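Local coordinates for naphthalene dioxygenase large subunit (Rhodococcus sp., PDB 2B1X), which is the large subunit of a Rieske-type dioxygenase, carrying a [2Fe-2S] cluster in one domain and an iron ion in its catalytic domain, at residues A[94-99]-A[104-109]. Residues are numbered along the deposited sequence; the frame is centred on the assembly and turned at random.
Sequences QVCRAE and SHFRCP. With FES (Fe2/s2 (inorganic) cluster), chain H.
V95 packs its side chain against CB of F106 and CB of C108, in the Rieske [2Fe-2S] domain. Its two methyls divide the work: CG2 meets CB of F106 at 3.8 Å, the side chains crossing at about a right angle, while CG1 touches CB of C108 at 3.9 Å. V95 thus packs behind a cluster ligand: C108 binds one of the irons, together with C88. One residue on, CB of C96 packs obliquely against the F106 ring, 3.9 Å from CD2. With chi1 at 175°, SG of C96 points away from the backbone N and lies 5.5 Å from the F106 ring centroid, 64° off the ring normal, an oblique sulfur-aromatic contact; Y61 meets the same ring edge-to-face. I72 of strand 69-75 touches V95, C96 and F106, tying the three to the four-stranded sheet. Toward the subunit interface, the R97 chain bends at chi3 (-47°) and slides past P109 in the opposite direction, NH2 lying 4.0 Å from CG of P109. Its NH1 forms a salt bridge with E374 of the second subunit and a hydrogen bond to W87 O of a small subunit. At the cluster, SG of C108 binds FE2 at 2.2 Å.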
ATOM      1  N   GLN A  94      16.980  -6.249 -16.023  1.00 12.37           N
ATOM      2  CA  GLN A  94      18.161  -5.878 -15.220  1.00 12.66           C
ATOM      3  C   GLN A  94      19.240  -6.929 -15.434  1.00 13.47           C
ATOM      4  O   GLN A  94      18.960  -8.135 -15.311  1.00 14.08           O
ATOM      5  CB  GLN A  94      17.850  -5.830 -13.744  1.00 12.86           C
ATOM      6  CG  GLN A  94      16.923  -4.718 -13.331  1.00 13.30           C
ATOM      7  CD  GLN A  94      16.461  -4.926 -11.920  1.00 17.35           C
ATOM      8  OE1 GLN A  94      15.705  -5.869 -11.645  1.00 18.02           O
ATOM      9  NE2 GLN A  94      16.932  -4.078 -11.014  1.00 15.65           N
ATOM     10  N   VAL A  95      20.450  -6.489 -15.794  1.00 13.87           N
ATOM     11  CA  VAL A  95      21.575  -7.416 -15.968  1.00 14.51           C
ATOM     12  C   VAL A  95      22.357  -7.530 -14.656  1.00 16.00           C
ATOM     13  O   VAL A  95      23.330  -8.286 -14.536  1.00 16.52           O
ATOM     14  CB  VAL A  95      22.490  -7.006 -17.148  1.00 14.18           C
ATOM     15  CG1 VAL A  95      21.672  -7.075 -18.464  1.00 11.52           C
ATOM     16  CG2 VAL A  95      23.100  -5.605 -16.950  1.00 11.96           C
ATOM     17  N   CYS A  96      21.939  -6.753 -13.671  1.00 16.97           N
ATOM     18  CA  CYS A  96      22.484  -6.893 -12.330  1.00 18.81           C
ATOM     19  C   CYS A  96      21.364  -6.614 -11.339  1.00 17.49           C
ATOM     20  O   CYS A  96      20.822  -5.517 -11.336  1.00 18.01           O
ATOM     21  CB  CYS A  96      23.651  -5.918 -12.164  1.00 19.51           C
ATOM     22  SG  CYS A  96      24.262  -5.940 -10.507  1.00 32.04           S
ATOM     23  N   ARG A  97      20.959  -7.619 -10.557  1.00 16.89           N
ATOM     24  CA  ARG A  97      19.899  -7.434  -9.562  1.00 16.80           C
ATOM     25  C   ARG A  97      20.417  -7.326  -8.107  1.00 17.02           C
ATOM     26  O   ARG A  97      19.594  -7.212  -7.163  1.00 16.96           O
ATOM     27  CB  ARG A  97      18.809  -8.510  -9.680  1.00 16.59           C
ATOM     28  CG  ARG A  97      17.754  -8.302 -10.757  1.00 14.89           C
ATOM     29  CD  ARG A  97      16.976  -9.621 -11.159  1.00 15.28           C
ATOM     30  NE  ARG A  97      17.903 -10.743 -11.387  1.00 14.16           N
ATOM     31  CZ  ARG A  97      17.826 -11.980 -10.869  1.00 14.56           C
ATOM     32  NH1 ARG A  97      16.815 -12.395 -10.080  1.00 13.24           N
ATOM     33  NH2 ARG A  97      18.828 -12.815 -11.120  1.00 14.21           N
ATOM     34  N   ALA A  98      21.751  -7.291  -7.934  1.00 16.16           N
ATOM     35  CA  ALA A  98      22.379  -7.008  -6.637  1.00 15.67           C
ATOM     36  C   ALA A  98      22.589  -5.488  -6.470  1.00 16.03           C
ATOM     37  O   ALA A  98      22.557  -4.765  -7.453  1.00 17.84           O
ATOM     38  CB  ALA A  98      23.708  -7.744  -6.519  1.00 14.44           C
ATOM     39  N   GLU A  99      22.809  -5.014  -5.250  1.00 15.02           N
ATOM     40  CA  GLU A  99      22.989  -3.583  -4.997  1.00 15.01           C
ATOM     41  C   GLU A  99      24.459  -3.176  -5.169  1.00 14.53           C
ATOM     42  O   GLU A  99      24.776  -2.019  -5.377  1.00 14.64           O
ATOM     43  CB  GLU A  99      22.489  -3.221  -3.588  1.00 14.49           C
ATOM     44  CG  GLU A  99      20.981  -3.397  -3.448  1.00 15.15           C
ATOM     45  CD  GLU A  99      20.442  -3.201  -2.028  1.00 15.01           C
ATOM     46  OE1 GLU A  99      20.899  -2.279  -1.327  1.00 17.73           O
ATOM     47  OE2 GLU A  99      19.509  -3.943  -1.641  1.00 14.92           O
ATOM     48  N   SER A 104      33.336  -9.468 -13.686  1.00 13.40           N
ATOM     49  CA  SER A 104      33.954  -9.097 -14.945  1.00 13.24           C
ATOM     50  C   SER A 104      32.904  -8.934 -16.044  1.00 13.22           C
ATOM     51  O   SER A 104      33.140  -8.228 -17.030  1.00 13.53           O
ATOM     52  CB  SER A 104      34.995 -10.146 -15.358  1.00 13.52           C
ATOM     53  OG  SER A 104      34.377 -11.372 -15.715  1.00 13.69           O
ATOM     54  N   HIS A 105      31.750  -9.576 -15.863  1.00 13.23           N
ATOM     55  CA  HIS A 105      30.672  -9.612 -16.882  1.00 13.83           C
ATOM     56  C   HIS A 105      29.267  -9.567 -16.262  1.00 14.13           C
ATOM     57  O   HIS A 105      29.066 -10.008 -15.125  1.00 13.37           O
ATOM     58  CB  HIS A 105      30.752 -10.871 -17.772  1.00 13.38           C
ATOM     59  CG  HIS A 105      31.981 -10.929 -18.629  1.00 16.02           C
ATOM     60  ND1 HIS A 105      33.234 -11.148 -18.101  1.00 16.29           N
ATOM     61  CD2 HIS A 105      32.158 -10.757 -19.964  1.00 16.37           C
ATOM     62  CE1 HIS A 105      34.129 -11.134 -19.079  1.00 18.30           C
ATOM     63  NE2 HIS A 105      33.503 -10.899 -20.218  1.00 18.08           N
ATOM     64  N   PHE A 106      28.316  -9.051 -17.034  1.00 13.80           N
ATOM     65  CA  PHE A 106      26.913  -9.000 -16.643  1.00 14.64           C
ATOM     66  C   PHE A 106      26.171  -9.848 -17.659  1.00 14.86           C
ATOM     67  O   PHE A 106      26.177  -9.557 -18.846  1.00 15.43           O
ATOM     68  CB  PHE A 106      26.352  -7.570 -16.624  1.00 14.06           C
ATOM     69  CG  PHE A 106      27.050  -6.670 -15.658  1.00 15.72           C
ATOM     70  CD1 PHE A 106      27.897  -5.671 -16.117  1.00 14.53           C
ATOM     71  CD2 PHE A 106      26.853  -6.813 -14.282  1.00 14.03           C
ATOM     72  CE1 PHE A 106      28.558  -4.843 -15.227  1.00 16.09           C
ATOM     73  CE2 PHE A 106      27.508  -5.976 -13.386  1.00 16.76           C
ATOM     74  CZ  PHE A 106      28.378  -4.991 -13.862  1.00 16.05           C
ATOM     75  N   ARG A 107      25.582 -10.925 -17.178  1.00 14.84           N
ATOM     76  CA  ARG A 107      24.852 -11.856 -18.015  1.00 16.01           C
ATOM     77  C   ARG A 107      23.372 -11.738 -17.717  1.00 14.75           C
ATOM     78  O   ARG A 107      22.971 -11.897 -16.566  1.00 14.38           O
ATOM     79  CB  ARG A 107      25.320 -13.251 -17.670  1.00 16.86           C
ATOM     80  CG  ARG A 107      24.866 -14.281 -18.593  1.00 22.29           C
ATOM     81  CD  ARG A 107      25.995 -14.800 -19.447  1.00 30.08           C
ATOM     82  NE  ARG A 107      26.247 -16.194 -19.150  1.00 34.99           N
ATOM     83  CZ  ARG A 107      25.876 -17.204 -19.922  1.00 36.78           C
ATOM     84  NH1 ARG A 107      25.229 -16.985 -21.074  1.00 36.41           N
ATOM     85  NH2 ARG A 107      26.155 -18.440 -19.534  1.00 38.09           N
ATOM     86  N   CYS A 108      22.575 -11.459 -18.750  1.00 13.67           N
ATOM     87  CA  CYS A 108      21.150 -11.243 -18.611  1.00 12.90           C
ATOM     88  C   CYS A 108      20.450 -12.563 -18.380  1.00 12.73           C
ATOM     89  O   CYS A 108      20.583 -13.478 -19.194  1.00 12.65           O
ATOM     90  CB  CYS A 108      20.562 -10.566 -19.859  1.00 12.62           C
ATOM     91  SG  CYS A 108      18.773 -10.371 -19.756  1.00 14.45           S
ATOM     92  N   PRO A 109      19.681 -12.692 -17.290  1.00 12.48           N
ATOM     93  CA  PRO A 109      19.028 -13.975 -16.999  1.00 12.40           C
ATOM     94  C   PRO A 109      17.968 -14.379 -18.036  1.00 12.66           C
ATOM     95  O   PRO A 109      17.699 -15.583 -18.187  1.00 13.84           O
ATOM     96  CB  PRO A 109      18.378 -13.735 -15.633  1.00 12.05           C
ATOM     97  CG  PRO A 109      19.100 -12.584 -15.068  1.00 12.96           C
ATOM     98  CD  PRO A 109      19.398 -11.685 -16.253  1.00 12.42           C
TER
HETATM   99 FE1  FES H 501      16.729 -11.057 -23.710  1.00 20.90          FE
HETATM  100 FE2  FES H 501      18.326  -9.779 -21.864  1.00 20.79          FE
HETATM  101  S1  FES H 501      18.866 -11.487 -23.176  1.00 22.34           S
HETATM  102  S2  FES H 501      16.140  -9.484 -22.249  1.00 20.74           S